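Local coordinates for designed helical repeat protein (PDB 5CWD) that has no known natural function but was designed de novo as a helical repeat protein, at residues E5-T10 and E36-A41; K13-A18 and R50-A55; M43-A48 and K81-P86; A55-A60 and R92-A97; P86-A91 and A125-K130. All blocks are in the same frame, centred on the assembly; numbering follows the deposited sequence.

Contact 1: E5-T10 and E36-A41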
# COMPACT_ATOMS: atom_id res chain seq x y z
N GLU A 5 6.90 -13.30 -13.78
CA GLU A 5 7.58 -12.01 -13.72
C GLU A 5 6.87 -11.00 -14.61
O GLU A 5 6.74 -9.82 -14.25
CB GLU A 5 9.04 -12.17 -14.12
CG GLU A 5 9.84 -13.06 -13.17
CD GLU A 5 9.84 -12.55 -11.74
OE1 GLU A 5 9.81 -11.32 -11.54
OE2 GLU A 5 9.87 -13.39 -10.81
N ASP A 6 6.42 -11.46 -15.77
CA ASP A 6 5.60 -10.63 -16.65
C ASP A 6 4.35 -10.17 -15.92
O ASP A 6 3.97 -9.01 -15.99
CB ASP A 6 5.20 -11.40 -17.91
CG ASP A 6 6.29 -11.40 -18.96
OD1 ASP A 6 6.84 -10.32 -19.26
OD2 ASP A 6 6.60 -12.50 -19.48
N ALA A 7 3.71 -11.10 -15.21
CA ALA A 7 2.48 -10.80 -14.49
C ALA A 7 2.72 -9.76 -13.40
O ALA A 7 1.98 -8.78 -13.30
CB ALA A 7 1.88 -12.07 -13.90
N ARG A 8 3.75 -9.98 -12.59
CA ARG A 8 4.13 -9.02 -11.55
C ARG A 8 4.40 -7.65 -12.16
O ARG A 8 3.87 -6.63 -11.70
CB ARG A 8 5.36 -9.49 -10.79
CG ARG A 8 5.08 -10.50 -9.69
CD ARG A 8 6.24 -10.54 -8.69
NE ARG A 8 6.06 -11.58 -7.67
CZ ARG A 8 6.56 -12.81 -7.74
NH1 ARG A 8 7.29 -13.19 -8.78
NH2 ARG A 8 6.33 -13.66 -6.75
N SER A 9 5.24 -7.64 -13.19
CA SER A 9 5.57 -6.40 -13.89
C SER A 9 4.31 -5.70 -14.37
O SER A 9 4.13 -4.50 -14.16
CB SER A 9 6.49 -6.70 -15.07
OG SER A 9 6.82 -5.50 -15.76
N THR A 10 3.43 -6.47 -15.00
CA THR A 10 2.18 -5.94 -15.53
C THR A 10 1.32 -5.37 -14.42
O THR A 10 0.72 -4.31 -14.57
CB THR A 10 1.37 -7.02 -16.27
OG1 THR A 10 2.20 -7.64 -17.27
CG2 THR A 10 0.15 -6.41 -16.94
N GLU A 36 -5.97 -10.72 -15.66
CA GLU A 36 -5.94 -11.48 -16.91
C GLU A 36 -4.53 -12.02 -17.17
O GLU A 36 -4.35 -13.21 -17.39
CB GLU A 36 -6.41 -10.63 -18.08
CG GLU A 36 -6.28 -11.33 -19.43
CD GLU A 36 -6.85 -10.53 -20.58
OE1 GLU A 36 -7.50 -9.49 -20.32
OE2 GLU A 36 -6.64 -10.93 -21.74
N VAL A 37 -3.54 -11.13 -17.16
CA VAL A 37 -2.16 -11.55 -17.39
C VAL A 37 -1.72 -12.51 -16.29
O VAL A 37 -0.98 -13.46 -16.55
CB VAL A 37 -1.20 -10.35 -17.46
CG1 VAL A 37 0.26 -10.81 -17.54
CG2 VAL A 37 -1.55 -9.49 -18.66
N ALA A 38 -2.16 -12.26 -15.06
CA ALA A 38 -1.86 -13.17 -13.96
C ALA A 38 -2.47 -14.55 -14.22
O ALA A 38 -1.88 -15.57 -13.85
CB ALA A 38 -2.36 -12.60 -12.65
N LYS A 39 -3.64 -14.57 -14.85
CA LYS A 39 -4.30 -15.82 -15.19
C LYS A 39 -3.56 -16.53 -16.32
O LYS A 39 -3.35 -17.74 -16.28
CB LYS A 39 -5.76 -15.58 -15.59
CG LYS A 39 -6.69 -15.21 -14.44
CD LYS A 39 -7.96 -14.55 -14.95
CE LYS A 39 -8.81 -13.99 -13.81
NZ LYS A 39 -9.92 -13.13 -14.31
N GLN A 40 -3.17 -15.76 -17.33
CA GLN A 40 -2.39 -16.29 -18.44
C GLN A 40 -1.06 -16.82 -17.94
O GLN A 40 -0.64 -17.92 -18.30
CB GLN A 40 -2.15 -15.20 -19.50
CG GLN A 40 -3.41 -14.76 -20.23
CD GLN A 40 -3.13 -13.67 -21.25
OE1 GLN A 40 -1.99 -13.20 -21.38
NE2 GLN A 40 -4.16 -13.25 -21.97
N ALA A 41 -0.40 -16.04 -17.09
CA ALA A 41 0.89 -16.42 -16.53
C ALA A 41 0.74 -17.60 -15.56
O ALA A 41 1.73 -18.17 -15.11
CB ALA A 41 1.53 -15.24 -15.81
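Thr10 holds its methyl CG2 trans to the backbone nitrogen and OG1 beside it (chi1 -54°), Val37 sets CG1 trans to its own nitrogen (chi1 173°), and with these torsions the two beta-branched side chains reach toward each other tip to tip. Thr10 CG2 meets Val37 CG2 at 3.9 Å, while Val37 CG1 lies 3.7 Å from Thr10 OG1. The same CG1 also rests on the backbone at Ala7 CA, 3.8 Å away. The hydroxyl is used within its own helix: Thr10 OG1 donates to Asp6 O at 2.6 Å from above the carbonyl plane, and Thr10 N reaches that oxygen from the opposite face. Threonine therefore suits this partly exposed site, its polar branch paired along the helix and its methyl turned to valine. A serine here would remove CG2 and would probably leave Val37 CG2 without its methyl partner, opening a small gap between the helices. One turn earlier a methyl suits the place, for the backbones draw together until Ala7 CA is 5.0 Å from Ala38 CA. Ala7 CB packs on Ala41 CB at 3.7 Å, and Met43 from the following loop also touches Ala7. With axes 8.5 Å apart at 173°, this is the close antiparallel packing of an alpha-alpha hairpin, here formed by helices 4-20 and 24-40 and crosslinked by the Cys11-Cys34 disulfide.

Contact 2: K13-A18 and R50-A55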
# COMPACT_ATOMS: atom_id res chain seq x y z
N LYS A 13 3.07 -2.07 -13.12
CA LYS A 13 2.88 -1.04 -14.13
C LYS A 13 1.42 -0.59 -14.15
O LYS A 13 1.12 0.61 -14.18
CB LYS A 13 3.29 -1.56 -15.50
CG LYS A 13 3.21 -0.55 -16.63
CD LYS A 13 3.54 -1.19 -17.96
CE LYS A 13 3.38 -0.22 -19.11
NZ LYS A 13 3.64 -0.88 -20.43
N ALA A 14 0.52 -1.56 -14.12
CA ALA A 14 -0.91 -1.28 -14.10
C ALA A 14 -1.28 -0.49 -12.86
O ALA A 14 -2.07 0.45 -12.93
CB ALA A 14 -1.70 -2.58 -14.16
N ALA A 15 -0.70 -0.87 -11.72
CA ALA A 15 -0.94 -0.15 -10.47
C ALA A 15 -0.52 1.30 -10.59
O ALA A 15 -1.28 2.21 -10.26
CB ALA A 15 -0.20 -0.82 -9.32
N ARG A 16 0.70 1.53 -11.08
CA ARG A 16 1.17 2.89 -11.29
C ARG A 16 0.24 3.65 -12.23
O ARG A 16 -0.18 4.77 -11.93
CB ARG A 16 2.60 2.89 -11.84
CG ARG A 16 3.66 2.65 -10.78
CD ARG A 16 5.00 3.23 -11.19
NE ARG A 16 5.98 3.17 -10.10
CZ ARG A 16 6.07 4.06 -9.11
NH1 ARG A 16 5.23 5.08 -9.05
NH2 ARG A 16 7.00 3.91 -8.18
N LYS A 17 -0.10 3.03 -13.36
CA LYS A 17 -1.01 3.65 -14.32
C LYS A 17 -2.36 3.97 -13.69
O LYS A 17 -2.99 4.97 -14.03
CB LYS A 17 -1.20 2.76 -15.54
CG LYS A 17 -0.10 2.88 -16.59
CD LYS A 17 -0.39 2.00 -17.79
CE LYS A 17 0.64 2.20 -18.89
NZ LYS A 17 0.38 1.31 -20.06
N ALA A 18 -2.80 3.10 -12.78
CA ALA A 18 -4.06 3.32 -12.07
C ALA A 18 -3.92 4.45 -11.05
O ALA A 18 -4.86 5.21 -10.83
CB ALA A 18 -4.51 2.04 -11.40
N ARG A 50 -2.11 -8.89 -4.60
CA ARG A 50 -1.20 -8.50 -3.52
C ARG A 50 -0.09 -7.62 -4.08
O ARG A 50 0.12 -6.50 -3.61
CB ARG A 50 -0.61 -9.74 -2.85
CG ARG A 50 0.47 -9.44 -1.81
CD ARG A 50 1.15 -10.72 -1.34
NE ARG A 50 0.22 -11.60 -0.64
CZ ARG A 50 -0.14 -11.47 0.63
NH1 ARG A 50 0.36 -10.48 1.36
NH2 ARG A 50 -0.99 -12.32 1.17
N SER A 51 0.62 -8.14 -5.08
CA SER A 51 1.71 -7.40 -5.71
C SER A 51 1.20 -6.08 -6.28
O SER A 51 1.89 -5.06 -6.24
CB SER A 51 2.36 -8.24 -6.80
OG SER A 51 3.58 -7.67 -7.24
N PHE A 52 -0.03 -6.11 -6.79
CA PHE A 52 -0.69 -4.90 -7.29
C PHE A 52 -0.87 -3.88 -6.18
O PHE A 52 -0.54 -2.70 -6.35
CB PHE A 52 -2.04 -5.25 -7.91
CG PHE A 52 -2.67 -4.12 -8.67
CD1 PHE A 52 -3.34 -3.10 -8.01
CD2 PHE A 52 -2.62 -4.08 -10.06
CE1 PHE A 52 -3.92 -2.06 -8.71
CE2 PHE A 52 -3.20 -3.05 -10.76
CZ PHE A 52 -3.85 -2.04 -10.09
N CYS A 53 -1.40 -4.32 -5.04
CA CYS A 53 -1.63 -3.44 -3.91
C CYS A 53 -0.33 -2.88 -3.35
O CYS A 53 -0.24 -1.69 -3.05
CB CYS A 53 -2.38 -4.17 -2.80
SG CYS A 53 -4.12 -4.43 -3.15
N GLU A 54 0.68 -3.74 -3.21
CA GLU A 54 1.98 -3.28 -2.74
C GLU A 54 2.59 -2.27 -3.71
O GLU A 54 3.09 -1.22 -3.29
CB GLU A 54 2.92 -4.47 -2.54
CG GLU A 54 2.49 -5.41 -1.42
CD GLU A 54 3.49 -6.51 -1.14
OE1 GLU A 54 4.41 -6.70 -1.97
OE2 GLU A 54 3.36 -7.17 -0.09
N ALA A 55 2.53 -2.58 -5.00
CA ALA A 55 3.00 -1.64 -6.02
C ALA A 55 2.22 -0.32 -5.94
O ALA A 55 2.80 0.76 -6.05
CB ALA A 55 2.87 -2.24 -7.40
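Helical segments 13-18 and 50-55 run in the same general sense, crossing at -45° with axes 8.4 Å apart, and approach nearest where Ala15 CA lies 5.7 Å from Phe52 CA. Phe52 spans the interface. Its CG is trans to the backbone nitrogen (chi1 -169°), a torsion that swings the ring away from its own helix and lays one face against Ala15. Ala15 CB stands over the middle of that face, 3.8 Å from the ring centroid and only 6° off the normal, a CH-pi contact over the face. The far end of the ring slides beneath the alanine backbone, bringing Phe52 CZ to 3.5 Å from Ala15 CA. Ala14 takes the edge instead, its CB near the ring plane and 3.7 Å from Phe52 CE2, while Ala18 CB comes obliquely toward CZ. Alanine suits all three places: at Ala15 a single methyl fits directly under the ring, and Ala14 and Ala18 contribute one methyl each to its surroundings. On the far side of the Phe52 carbonyl, Ala55 CB meets Ala15 CB at 3.9 Å, extending the contact one turn further on. No hydrogen bond crosses; the contact is buried, and its side chains are apolar. Helix 24-40 also packs here, Ala30 touching both Ala14 and Ala18, and Cys34 reaching the Phe52 ring. Behind segment 50-55, Cys53 is bonded to Cys76 of helix 66-83 and packs on Ala90 of helix 87-105, which places helix 45-63 between its earlier and later neighbours.

Contact 3: M43-A48 and K81-P86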
# COMPACT_ATOMS: atom_id res chain seq x y z
N MET A 43 -0.50 -17.37 -12.62
CA MET A 43 -0.24 -16.86 -11.28
C MET A 43 -1.55 -16.78 -10.49
O MET A 43 -2.57 -16.39 -11.05
CB MET A 43 0.43 -15.49 -11.33
CG MET A 43 0.66 -14.86 -9.96
SD MET A 43 1.45 -13.25 -10.04
CE MET A 43 3.05 -13.70 -10.72
N PRO A 44 -1.51 -17.13 -9.20
CA PRO A 44 -2.72 -16.98 -8.38
C PRO A 44 -3.20 -15.54 -8.33
O PRO A 44 -2.39 -14.62 -8.19
CB PRO A 44 -2.26 -17.45 -6.99
CG PRO A 44 -1.11 -18.35 -7.26
CD PRO A 44 -0.42 -17.78 -8.45
N THR A 45 -4.51 -15.34 -8.46
CA THR A 45 -5.09 -14.00 -8.47
C THR A 45 -4.77 -13.25 -7.18
O THR A 45 -4.54 -12.04 -7.20
CB THR A 45 -6.62 -14.05 -8.65
OG1 THR A 45 -7.19 -14.95 -7.70
CG2 THR A 45 -6.96 -14.51 -10.06
N LYS A 46 -4.77 -13.96 -6.06
CA LYS A 46 -4.46 -13.36 -4.76
C LYS A 46 -3.09 -12.69 -4.78
O LYS A 46 -2.96 -11.52 -4.41
CB LYS A 46 -4.51 -14.40 -3.65
CG LYS A 46 -5.91 -14.89 -3.30
CD LYS A 46 -5.93 -15.53 -1.91
CE LYS A 46 -7.35 -15.83 -1.46
NZ LYS A 46 -7.40 -16.22 -0.02
N GLU A 47 -2.08 -13.44 -5.20
CA GLU A 47 -0.71 -12.94 -5.20
C GLU A 47 -0.58 -11.79 -6.19
O GLU A 47 0.13 -10.81 -5.94
CB GLU A 47 0.27 -14.06 -5.55
CG GLU A 47 1.68 -13.84 -5.03
CD GLU A 47 2.60 -15.01 -5.32
OE1 GLU A 47 2.59 -15.50 -6.48
OE2 GLU A 47 3.32 -15.45 -4.40
N ALA A 48 -1.28 -11.90 -7.31
CA ALA A 48 -1.31 -10.83 -8.30
C ALA A 48 -1.85 -9.54 -7.67
O ALA A 48 -1.19 -8.50 -7.70
CB ALA A 48 -2.17 -11.22 -9.48
N LYS A 81 -11.14 -6.90 -4.78
CA LYS A 81 -12.51 -7.35 -5.03
C LYS A 81 -12.59 -8.12 -6.34
O LYS A 81 -13.40 -9.03 -6.48
CB LYS A 81 -13.48 -6.16 -5.08
CG LYS A 81 -14.58 -6.21 -4.04
CD LYS A 81 -15.56 -5.06 -4.19
CE LYS A 81 -16.70 -5.15 -3.18
NZ LYS A 81 -17.56 -3.94 -3.19
N GLN A 82 -11.73 -7.75 -7.28
CA GLN A 82 -11.69 -8.40 -8.59
C GLN A 82 -11.08 -9.79 -8.50
O GLN A 82 -11.48 -10.71 -9.21
CB GLN A 82 -10.90 -7.53 -9.58
CG GLN A 82 -11.15 -7.85 -11.05
CD GLN A 82 -12.27 -7.02 -11.65
OE1 GLN A 82 -13.20 -7.56 -12.26
NE2 GLN A 82 -12.17 -5.70 -11.51
N ALA A 83 -10.10 -9.94 -7.60
CA ALA A 83 -9.33 -11.17 -7.49
C ALA A 83 -9.88 -12.13 -6.44
O ALA A 83 -9.32 -13.20 -6.21
CB ALA A 83 -7.88 -10.84 -7.16
N GLY A 84 -10.98 -11.75 -5.80
CA GLY A 84 -11.57 -12.56 -4.75
C GLY A 84 -10.66 -12.69 -3.55
O GLY A 84 -10.74 -13.67 -2.80
N MET A 85 -9.78 -11.71 -3.35
CA MET A 85 -8.91 -11.67 -2.18
C MET A 85 -9.62 -10.92 -1.05
O MET A 85 -10.38 -9.99 -1.32
CB MET A 85 -7.58 -11.00 -2.50
CG MET A 85 -6.69 -10.78 -1.28
SD MET A 85 -5.03 -10.16 -1.66
CE MET A 85 -5.40 -8.64 -2.53
N PRO A 86 -9.39 -11.33 0.21
CA PRO A 86 -9.98 -10.57 1.32
C PRO A 86 -9.46 -9.14 1.40
O PRO A 86 -8.30 -8.88 1.11
CB PRO A 86 -9.56 -11.38 2.55
CG PRO A 86 -9.32 -12.75 2.05
CD PRO A 86 -8.75 -12.57 0.67
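The carbonyl of Ala83 is the flat group that matters here, and Thr45 meets it within its plane: Thr45 OG1 donates to Ala83 O at 3.1 Å, on a lone pair, with a C=O...OG1 angle of 135°. The hydroxyl gets there because it sits between its own backbone nitrogen and carbonyl carbon (chi1 52°). Beside this bond Ala83 CB fits against the first turn of helix 45-63, 3.5 Å from Thr45 O and 3.8 Å from Thr45 CB, a place where a methyl suffices. The puckered ring of Pro86 is met at CD, which lies 4.0 Å from Lys46 NZ; the two side chains cross at about a right angle. Lysine fits this exposed border, its extended chain reaching across the loop to Pro86. Met85 turns inward instead: its SD lies 3.7 Å from Lys46 O, and the chain bends at chi3, its CE packing on Arg50 N and Ala90 CB; the side chain also touches Ala49. Gly84 eases the turn, leaving helix 66-83 with a positive phi of 65° that glycine adopts easily. Chemically, the seam is one neutral hydrogen bond among van der Waals contacts, some of them with polar atoms. A threonine at the start of one helix supplies a donor to a carbonyl near the C-terminal end of another, where i+4 donors usually become scarce.

Contact 4: A55-A60 and R92-A97; sequences AAARAA and RSFCEA
Segments 55-60 and 92-97 are helical and cross at -40° with their axes 8.1 Å apart; the nearest backbone approach is Ala57 CA to Phe94 CA, 5.4 Å. So close a crossing favours alanine, and Ala57 fills it with a single methyl. Its CB sits above the centre of the Phe94 ring, 3.5 Å from the centroid and 9° off the normal, making a CH-pi contact over the face. Phe94 CG is trans to the backbone nitrogen (chi1 -168°), carrying the ring across to helix 45-63. The ring extends on to the alanine backbone, Phe94 CZ lying 3.5 Å from Ala57 CA. Ala56 CB approaches the same ring obliquely, 4.1 Å from Phe94 CE2. Phenylalanine suits the site because its flat face spreads over a helix surface made smooth by alanines. Further along, Ala57 CB and Ala97 CB touch at 4.1 Å. Arg58 brings NH1 to 4.4 Å from Ala97 CB at this partly exposed border; its guanidinium has a long, weak ion pair with Glu54. Two more helices touch the Phe94 side chain: 66-83 with Ala72 and Cys76, 108-125 with Ala117 and Val121. Cys95 is bonded to Cys118, while Ala15 of helix 4-20 packs on Ala56.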
# COMPACT_ATOMS: atom_id res chain seq x y z
N ALA A 55 2.53 -2.58 -5.00
CA ALA A 55 3.00 -1.64 -6.02
C ALA A 55 2.22 -0.32 -5.94
O ALA A 55 2.80 0.76 -6.05
CB ALA A 55 2.87 -2.24 -7.40
N ALA A 56 0.91 -0.43 -5.75
CA ALA A 56 0.04 0.73 -5.66
C ALA A 56 0.41 1.61 -4.48
O ALA A 56 0.47 2.83 -4.60
CB ALA A 56 -1.41 0.28 -5.56
N ALA A 57 0.64 0.98 -3.33
CA ALA A 57 1.08 1.71 -2.15
C ALA A 57 2.43 2.37 -2.42
O ALA A 57 2.63 3.55 -2.10
CB ALA A 57 1.18 0.78 -0.96
N ARG A 58 3.34 1.61 -3.01
CA ARG A 58 4.65 2.15 -3.40
C ARG A 58 4.49 3.41 -4.24
O ARG A 58 5.12 4.43 -3.97
CB ARG A 58 5.45 1.10 -4.16
CG ARG A 58 6.83 0.84 -3.59
CD ARG A 58 7.56 -0.24 -4.37
NE ARG A 58 6.78 -1.47 -4.48
CZ ARG A 58 6.58 -2.32 -3.48
NH1 ARG A 58 7.09 -2.07 -2.28
NH2 ARG A 58 5.86 -3.41 -3.67
N ALA A 59 3.65 3.32 -5.27
CA ALA A 59 3.39 4.45 -6.15
C ALA A 59 2.81 5.63 -5.38
O ALA A 59 3.32 6.75 -5.46
CB ALA A 59 2.44 4.04 -7.26
N ALA A 60 1.74 5.38 -4.63
CA ALA A 60 1.08 6.41 -3.84
C ALA A 60 2.07 7.08 -2.90
O ALA A 60 1.98 8.28 -2.64
CB ALA A 60 -0.08 5.83 -3.06
N ARG A 92 -3.86 -4.64 4.68
CA ARG A 92 -2.65 -4.90 5.46
C ARG A 92 -1.40 -4.83 4.58
O ARG A 92 -0.44 -4.14 4.92
CB ARG A 92 -2.72 -6.27 6.14
CG ARG A 92 -1.55 -6.55 7.07
CD ARG A 92 -1.62 -7.96 7.66
NE ARG A 92 -2.90 -8.21 8.31
CZ ARG A 92 -3.27 -7.69 9.48
NH1 ARG A 92 -2.45 -6.87 10.13
NH2 ARG A 92 -4.45 -7.98 9.99
N SER A 93 -1.43 -5.54 3.46
CA SER A 93 -0.30 -5.54 2.54
C SER A 93 -0.00 -4.13 2.04
O SER A 93 1.16 -3.70 2.02
CB SER A 93 -0.57 -6.47 1.35
OG SER A 93 -1.72 -6.05 0.63
N PHE A 94 -1.05 -3.42 1.66
CA PHE A 94 -0.94 -2.03 1.23
C PHE A 94 -0.25 -1.18 2.30
O PHE A 94 0.72 -0.47 2.01
CB PHE A 94 -2.32 -1.46 0.92
CG PHE A 94 -2.29 -0.13 0.20
CD1 PHE A 94 -1.90 1.02 0.86
CD2 PHE A 94 -2.66 -0.05 -1.13
CE1 PHE A 94 -1.88 2.23 0.20
CE2 PHE A 94 -2.64 1.16 -1.79
CZ PHE A 94 -2.25 2.31 -1.13
N CYS A 95 -0.76 -1.26 3.52
CA CYS A 95 -0.20 -0.50 4.64
C CYS A 95 1.26 -0.82 4.88
O CYS A 95 2.10 0.08 4.98
CB CYS A 95 -1.00 -0.75 5.91
SG CYS A 95 -2.64 0.00 5.91
N GLU A 96 1.57 -2.11 4.99
CA GLU A 96 2.95 -2.54 5.22
C GLU A 96 3.88 -2.04 4.10
O GLU A 96 4.92 -1.43 4.38
CB GLU A 96 3.02 -4.06 5.33
CG GLU A 96 2.35 -4.60 6.59
CD GLU A 96 2.27 -6.12 6.63
OE1 GLU A 96 2.61 -6.77 5.61
OE2 GLU A 96 1.86 -6.67 7.67
N ALA A 97 3.49 -2.28 2.85
CA ALA A 97 4.28 -1.81 1.71
C ALA A 97 4.44 -0.29 1.74
O ALA A 97 5.52 0.24 1.44
CB ALA A 97 3.64 -2.25 0.41

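Contact 5: P86-A91 and A125-K130; sequences PTKEAA and AGMPTK
Ala91 CB faces two partners, Ala125 CB at 3.7 Å and the methyl CE of Met127 at 3.3 Å. Methionine reaches this buried spot by a bend at chi3 (55°) that turns CE toward the alanine. Nearer the surface Thr87 OG1 donates a hydrogen bond to Ala125 O over 3.3 Å, the donor tilted 30° from the carbonyl plane. A valine in place of Thr87 would lack the hydroxyl and is likely to leave Ala125 O without this donor. Lys88 lies across Met127 at about a right angle, its CG 4.1 Å from Met127 CB. The setting is a helix-loop-helix junction docked on the first turn of an earlier helix: helix 108-125 ends at Ala125, and Pro128 occupies the N-cap position before helix 129-147. Gly126 makes the exit with phi 104°, where a side chain would collide with the preceding carbonyl. Pro86 likewise precedes helix 87-105, its carbonyl accepting from Ala90 N. Beyond this shell, the ammonium of Lys88 is held by a salt bridge to Glu131, although Arg92 brings a like charge close. Val121 touches Ala91 and Ala122 touches Met127, and Leu77 of helix 66-83 packs against Ala125.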
# COMPACT_ATOMS: atom_id res chain seq x y z
N PRO A 86 -9.39 -11.33 0.21
CA PRO A 86 -9.98 -10.57 1.32
C PRO A 86 -9.46 -9.14 1.40
O PRO A 86 -8.30 -8.88 1.11
CB PRO A 86 -9.56 -11.38 2.55
CG PRO A 86 -9.32 -12.75 2.05
CD PRO A 86 -8.75 -12.57 0.67
N THR A 87 -10.33 -8.22 1.82
CA THR A 87 -9.99 -6.80 1.85
C THR A 87 -9.04 -6.46 2.99
O THR A 87 -8.19 -5.59 2.86
CB THR A 87 -11.25 -5.95 1.98
OG1 THR A 87 -12.05 -6.45 3.06
CG2 THR A 87 -12.06 -6.02 0.70
N LYS A 88 -9.19 -7.15 4.11
CA LYS A 88 -8.31 -6.98 5.26
C LYS A 88 -6.86 -7.27 4.85
O LYS A 88 -5.94 -6.51 5.17
CB LYS A 88 -8.75 -7.89 6.40
CG LYS A 88 -8.71 -7.27 7.77
CD LYS A 88 -9.42 -8.16 8.78
CE LYS A 88 -9.28 -7.64 10.19
NZ LYS A 88 -7.86 -7.68 10.66
N GLU A 89 -6.69 -8.38 4.14
CA GLU A 89 -5.39 -8.78 3.60
C GLU A 89 -4.82 -7.68 2.72
O GLU A 89 -3.69 -7.20 2.94
CB GLU A 89 -5.54 -10.07 2.79
CG GLU A 89 -4.26 -10.58 2.13
CD GLU A 89 -3.35 -11.33 3.09
OE1 GLU A 89 -3.17 -10.86 4.24
OE2 GLU A 89 -2.82 -12.39 2.70
N ALA A 90 -5.60 -7.29 1.72
CA ALA A 90 -5.24 -6.23 0.80
C ALA A 90 -4.76 -5.00 1.56
O ALA A 90 -3.66 -4.51 1.33
CB ALA A 90 -6.42 -5.87 -0.08
N ALA A 91 -5.59 -4.54 2.47
CA ALA A 91 -5.30 -3.33 3.23
C ALA A 91 -4.03 -3.49 4.05
O ALA A 91 -3.21 -2.56 4.11
CB ALA A 91 -6.46 -3.00 4.13
N ALA A 125 -11.62 -0.45 3.51
CA ALA A 125 -11.55 -1.91 3.50
C ALA A 125 -12.42 -2.55 4.58
O ALA A 125 -12.98 -3.62 4.38
CB ALA A 125 -10.11 -2.36 3.67
N GLY A 126 -12.52 -1.89 5.73
CA GLY A 126 -13.25 -2.42 6.86
C GLY A 126 -12.33 -2.96 7.94
O GLY A 126 -12.76 -3.69 8.83
N MET A 127 -11.05 -2.60 7.84
CA MET A 127 -10.08 -2.92 8.88
C MET A 127 -10.01 -1.75 9.88
O MET A 127 -9.98 -0.60 9.46
CB MET A 127 -8.70 -3.18 8.28
CG MET A 127 -7.59 -3.36 9.31
SD MET A 127 -6.04 -3.94 8.60
CE MET A 127 -5.76 -2.70 7.35
N PRO A 128 -10.01 -2.05 11.19
CA PRO A 128 -9.96 -0.97 12.18
C PRO A 128 -8.74 -0.07 12.03
O PRO A 128 -7.67 -0.55 11.67
CB PRO A 128 -9.92 -1.71 13.52
CG PRO A 128 -10.49 -3.04 13.25
CD PRO A 128 -10.11 -3.37 11.84
N THR A 129 -8.90 1.22 12.33
CA THR A 129 -7.80 2.17 12.23
C THR A 129 -6.64 1.73 13.12
O THR A 129 -5.47 1.92 12.78
CB THR A 129 -8.25 3.58 12.63
OG1 THR A 129 -8.76 3.57 13.97
CG2 THR A 129 -9.34 4.08 11.69
N LYS A 130 -6.98 1.13 14.26
CA LYS A 130 -5.98 0.67 15.21
C LYS A 130 -5.07 -0.38 14.59
O LYS A 130 -3.85 -0.22 14.56
CB LYS A 130 -6.66 0.10 16.46
CG LYS A 130 -5.73 -0.66 17.40
CD LYS A 130 -4.53 0.16 17.83
CE LYS A 130 -3.62 -0.63 18.75
NZ LYS A 130 -2.40 0.13 19.14

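In the fold
The five contacts follow the chain through its successive helices. Contact 1 joins helices 4-20 and 24-40; contact 2 links 4-20 to 45-63, and contact 4 links 45-63 to 87-105, these two sharing Ala55 with centres 9 Å apart. Contact 3 joins the start of helix 45-63 to the end of 66-83, contact 5 the start of 87-105 to the 125-130 junction. Contacts 1 and 3, and 2 and 4, come in series; 1 and 2, 2 and 3, 3 and 4, and 4 and 5 interlock. Contacts 1 and 5 are farthest apart, about 25 Å between centres. Equivalent residues recur 42 positions on, contact 2 in 4 and 3 in 5, so one packing solution builds the helical repeat.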